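Local atomic coordinates of putative uncharacterized protein (Rhodobacter sphaeroides 2.4.1, PDB entry 3FAC), a protein that is of uncharacterised function but belongs to the Gfa family of zinc-binding proteins, whose members are generally assigned carbon-sulfur lyase activity. Residues 21-26 / 35-40. Numbering follows the deposited sequence.
Sequences ADARRC and GAIAAT
Arg-25 lays its guanidinium group over the side chain of Ile-37. CG1 of Ile-37 sits under the centre of one guanidinium face, 3.3 Å from Arg-25 CZ. The ethyl end continues beneath the same group, with Ile-37 CD1 3.4 Å from Arg-25 NH1. Gly-35 O lies at the edge of the guanidinium, in its plane, 3.5 Å from Arg-25 NH2. The Arg-25 chain runs extended from CG to NE, which carries the flat group across the isoleucine. The other branch turns to Ala-23: Ile-37 CG2 meets Ala-23 CB at 3.5 Å. It stands anti to the backbone N of Ile-37, while CG1 stands anti to the carbonyl carbon, and the two branches thus reach different partners. With an alanine here instead of Arg-25, the CG1-CD1 branch of Ile-37 would probably lose the flat group packed over it, and Gly-35 O its charged neighbour.

The backbones run roughly antiparallel but are loosely joined. Ala-38 O receives a weak hydrogen bond from Arg-24 N, 3.4 Å long and bent to 128° at the hydrogen. The same oxygen takes a CA-H...O contact from Ala-23 CA at 3.1 Å.

Val-106 touches both Arg-25 and Ile-37. The contact is structural packing of a loop against an edge strand of the Gfa fold. The Cys-26 to Cys-31 disulfide ties this loop to helix 31-34, which lies in the short link between the segments. Strand 38-42 is an outer strand of the five-stranded antiparallel sheet, paired with strand 87-91; loop 21-26 runs beside its first residues and the lead-in 35-37.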
ATOM      1  N   ALA A  21       7.902   4.805  11.130  1.00 42.29           N
ATOM      2  CA  ALA A  21       8.334   6.140  11.513  1.00 43.87           C
ATOM      3  C   ALA A  21       7.824   7.242  10.589  1.00 44.71           C
ATOM      4  O   ALA A  21       7.556   8.355  11.041  1.00 45.72           O
ATOM      5  CB  ALA A  21       9.853   6.185  11.581  1.00 43.90           C
ATOM      6  N   ASP A  22       7.684   6.935   9.303  1.00 46.03           N
ATOM      7  CA  ASP A  22       7.228   7.935   8.344  1.00 48.44           C
ATOM      8  C   ASP A  22       5.889   7.647   7.672  1.00 48.30           C
ATOM      9  O   ASP A  22       5.671   8.046   6.528  1.00 48.18           O
ATOM     10  CB  ASP A  22       8.299   8.151   7.270  1.00 50.99           C
ATOM     11  CG  ASP A  22       8.741   6.855   6.619  1.00 53.12           C
ATOM     12  OD1 ASP A  22       7.878   6.134   6.068  1.00 55.02           O
ATOM     13  OD2 ASP A  22       9.954   6.557   6.659  1.00 54.66           O
ATOM     14  N   ALA A  23       4.991   6.966   8.377  1.00 48.53           N
ATOM     15  CA  ALA A  23       3.675   6.655   7.825  1.00 48.73           C
ATOM     16  C   ALA A  23       2.870   7.947   7.687  1.00 48.77           C
ATOM     17  O   ALA A  23       2.467   8.547   8.683  1.00 48.29           O
ATOM     18  CB  ALA A  23       2.946   5.674   8.731  1.00 47.93           C
ATOM     19  N   ARG A  24       2.639   8.368   6.447  1.00 49.49           N
ATOM     20  CA  ARG A  24       1.898   9.600   6.182  1.00 49.95           C
ATOM     21  C   ARG A  24       0.534   9.336   5.543  1.00 48.43           C
ATOM     22  O   ARG A  24      -0.018   8.241   5.666  1.00 48.17           O
ATOM     23  CB  ARG A  24       2.730  10.517   5.278  1.00 52.36           C
ATOM     24  CG  ARG A  24       4.144  10.764   5.791  1.00 56.58           C
ATOM     25  CD  ARG A  24       4.931  11.693   4.875  1.00 59.36           C
ATOM     26  NE  ARG A  24       4.380  13.046   4.856  1.00 62.40           N
ATOM     27  CZ  ARG A  24       4.894  14.055   4.160  1.00 64.10           C
ATOM     28  NH1 ARG A  24       5.978  13.872   3.417  1.00 64.11           N
ATOM     29  NH2 ARG A  24       4.323  15.254   4.206  1.00 64.52           N
ATOM     30  N   ARG A  25       0.001  10.342   4.854  1.00 46.82           N
ATOM     31  CA  ARG A  25      -1.306  10.228   4.209  1.00 44.33           C
ATOM     32  C   ARG A  25      -1.499  11.243   3.083  1.00 42.09           C
ATOM     33  O   ARG A  25      -1.855  12.391   3.341  1.00 43.34           O
ATOM     34  CB  ARG A  25      -2.404  10.431   5.258  1.00 44.75           C
ATOM     35  CG  ARG A  25      -3.219   9.196   5.591  1.00 43.99           C
ATOM     36  CD  ARG A  25      -3.944   9.380   6.916  1.00 44.82           C
ATOM     37  NE  ARG A  25      -4.948   8.348   7.161  1.00 44.93           N
ATOM     38  CZ  ARG A  25      -5.369   7.988   8.371  1.00 45.37           C
ATOM     39  NH1 ARG A  25      -4.868   8.571   9.450  1.00 45.34           N
ATOM     40  NH2 ARG A  25      -6.293   7.049   8.501  1.00 45.94           N
ATOM     41  N   CYS A  26      -1.267  10.829   1.839  1.00 38.92           N
ATOM     42  CA  CYS A  26      -1.448  11.728   0.699  1.00 35.25           C
ATOM     43  C   CYS A  26      -2.908  12.167   0.718  1.00 35.56           C
ATOM     44  O   CYS A  26      -3.799  11.355   0.962  1.00 35.28           O
ATOM     45  CB  CYS A  26      -1.120  10.996  -0.614  1.00 34.16           C
ATOM     46  SG  CYS A  26      -1.542  11.854  -2.188  1.00 21.45           S
ATOM     47  N   GLY A  35      -7.899   6.675   1.636  1.00 25.26           N
ATOM     48  CA  GLY A  35      -8.011   6.827   3.077  1.00 25.98           C
ATOM     49  C   GLY A  35      -6.997   6.052   3.902  1.00 26.30           C
ATOM     50  O   GLY A  35      -6.960   6.178   5.128  1.00 26.63           O
ATOM     51  N   ALA A  36      -6.160   5.263   3.237  1.00 25.98           N
ATOM     52  CA  ALA A  36      -5.168   4.453   3.931  1.00 25.02           C
ATOM     53  C   ALA A  36      -3.913   5.200   4.371  1.00 24.42           C
ATOM     54  O   ALA A  36      -3.617   6.290   3.889  1.00 23.82           O
ATOM     55  CB  ALA A  36      -4.779   3.270   3.057  1.00 23.41           C
ATOM     56  N   ILE A  37      -3.190   4.592   5.306  1.00 26.05           N
ATOM     57  CA  ILE A  37      -1.937   5.131   5.825  1.00 25.80           C
ATOM     58  C   ILE A  37      -0.847   4.279   5.185  1.00 26.61           C
ATOM     59  O   ILE A  37      -0.856   3.054   5.319  1.00 27.26           O
ATOM     60  CB  ILE A  37      -1.856   4.991   7.363  1.00 25.85           C
ATOM     61  CG1 ILE A  37      -2.894   5.901   8.023  1.00 25.60           C
ATOM     62  CG2 ILE A  37      -0.467   5.343   7.848  1.00 24.58           C
ATOM     63  CD1 ILE A  37      -2.936   5.812   9.539  1.00 25.96           C
ATOM     64  N   ALA A  38       0.087   4.914   4.485  1.00 26.52           N
ATOM     65  CA  ALA A  38       1.147   4.172   3.818  1.00 26.83           C
ATOM     66  C   ALA A  38       2.528   4.292   4.459  1.00 27.98           C
ATOM     67  O   ALA A  38       2.773   5.157   5.303  1.00 26.79           O
ATOM     68  CB  ALA A  38       1.221   4.592   2.354  1.00 25.24           C
ATOM     69  N   ALA A  39       3.417   3.394   4.042  1.00 29.14           N
ATOM     70  CA  ALA A  39       4.802   3.337   4.501  1.00 29.12           C
ATOM     71  C   ALA A  39       5.616   2.893   3.289  1.00 29.70           C
ATOM     72  O   ALA A  39       5.156   2.065   2.507  1.00 29.64           O
ATOM     73  CB  ALA A  39       4.943   2.336   5.632  1.00 28.65           C
ATOM     74  N   THR A  40       6.818   3.437   3.133  1.00 30.38           N
ATOM     75  CA  THR A  40       7.664   3.115   1.984  1.00 32.29           C
ATOM     76  C   THR A  40       8.317   1.730   1.998  1.00 32.77           C
ATOM     77  O   THR A  40       8.383   1.070   3.033  1.00 31.75           O
ATOM     78  CB  THR A  40       8.772   4.183   1.816  1.00 33.22           C
ATOM     79  OG1 THR A  40       8.171   5.476   1.682  1.00 35.50           O
ATOM     80  CG2 THR A  40       9.611   3.906   0.578  1.00 34.52           C
TER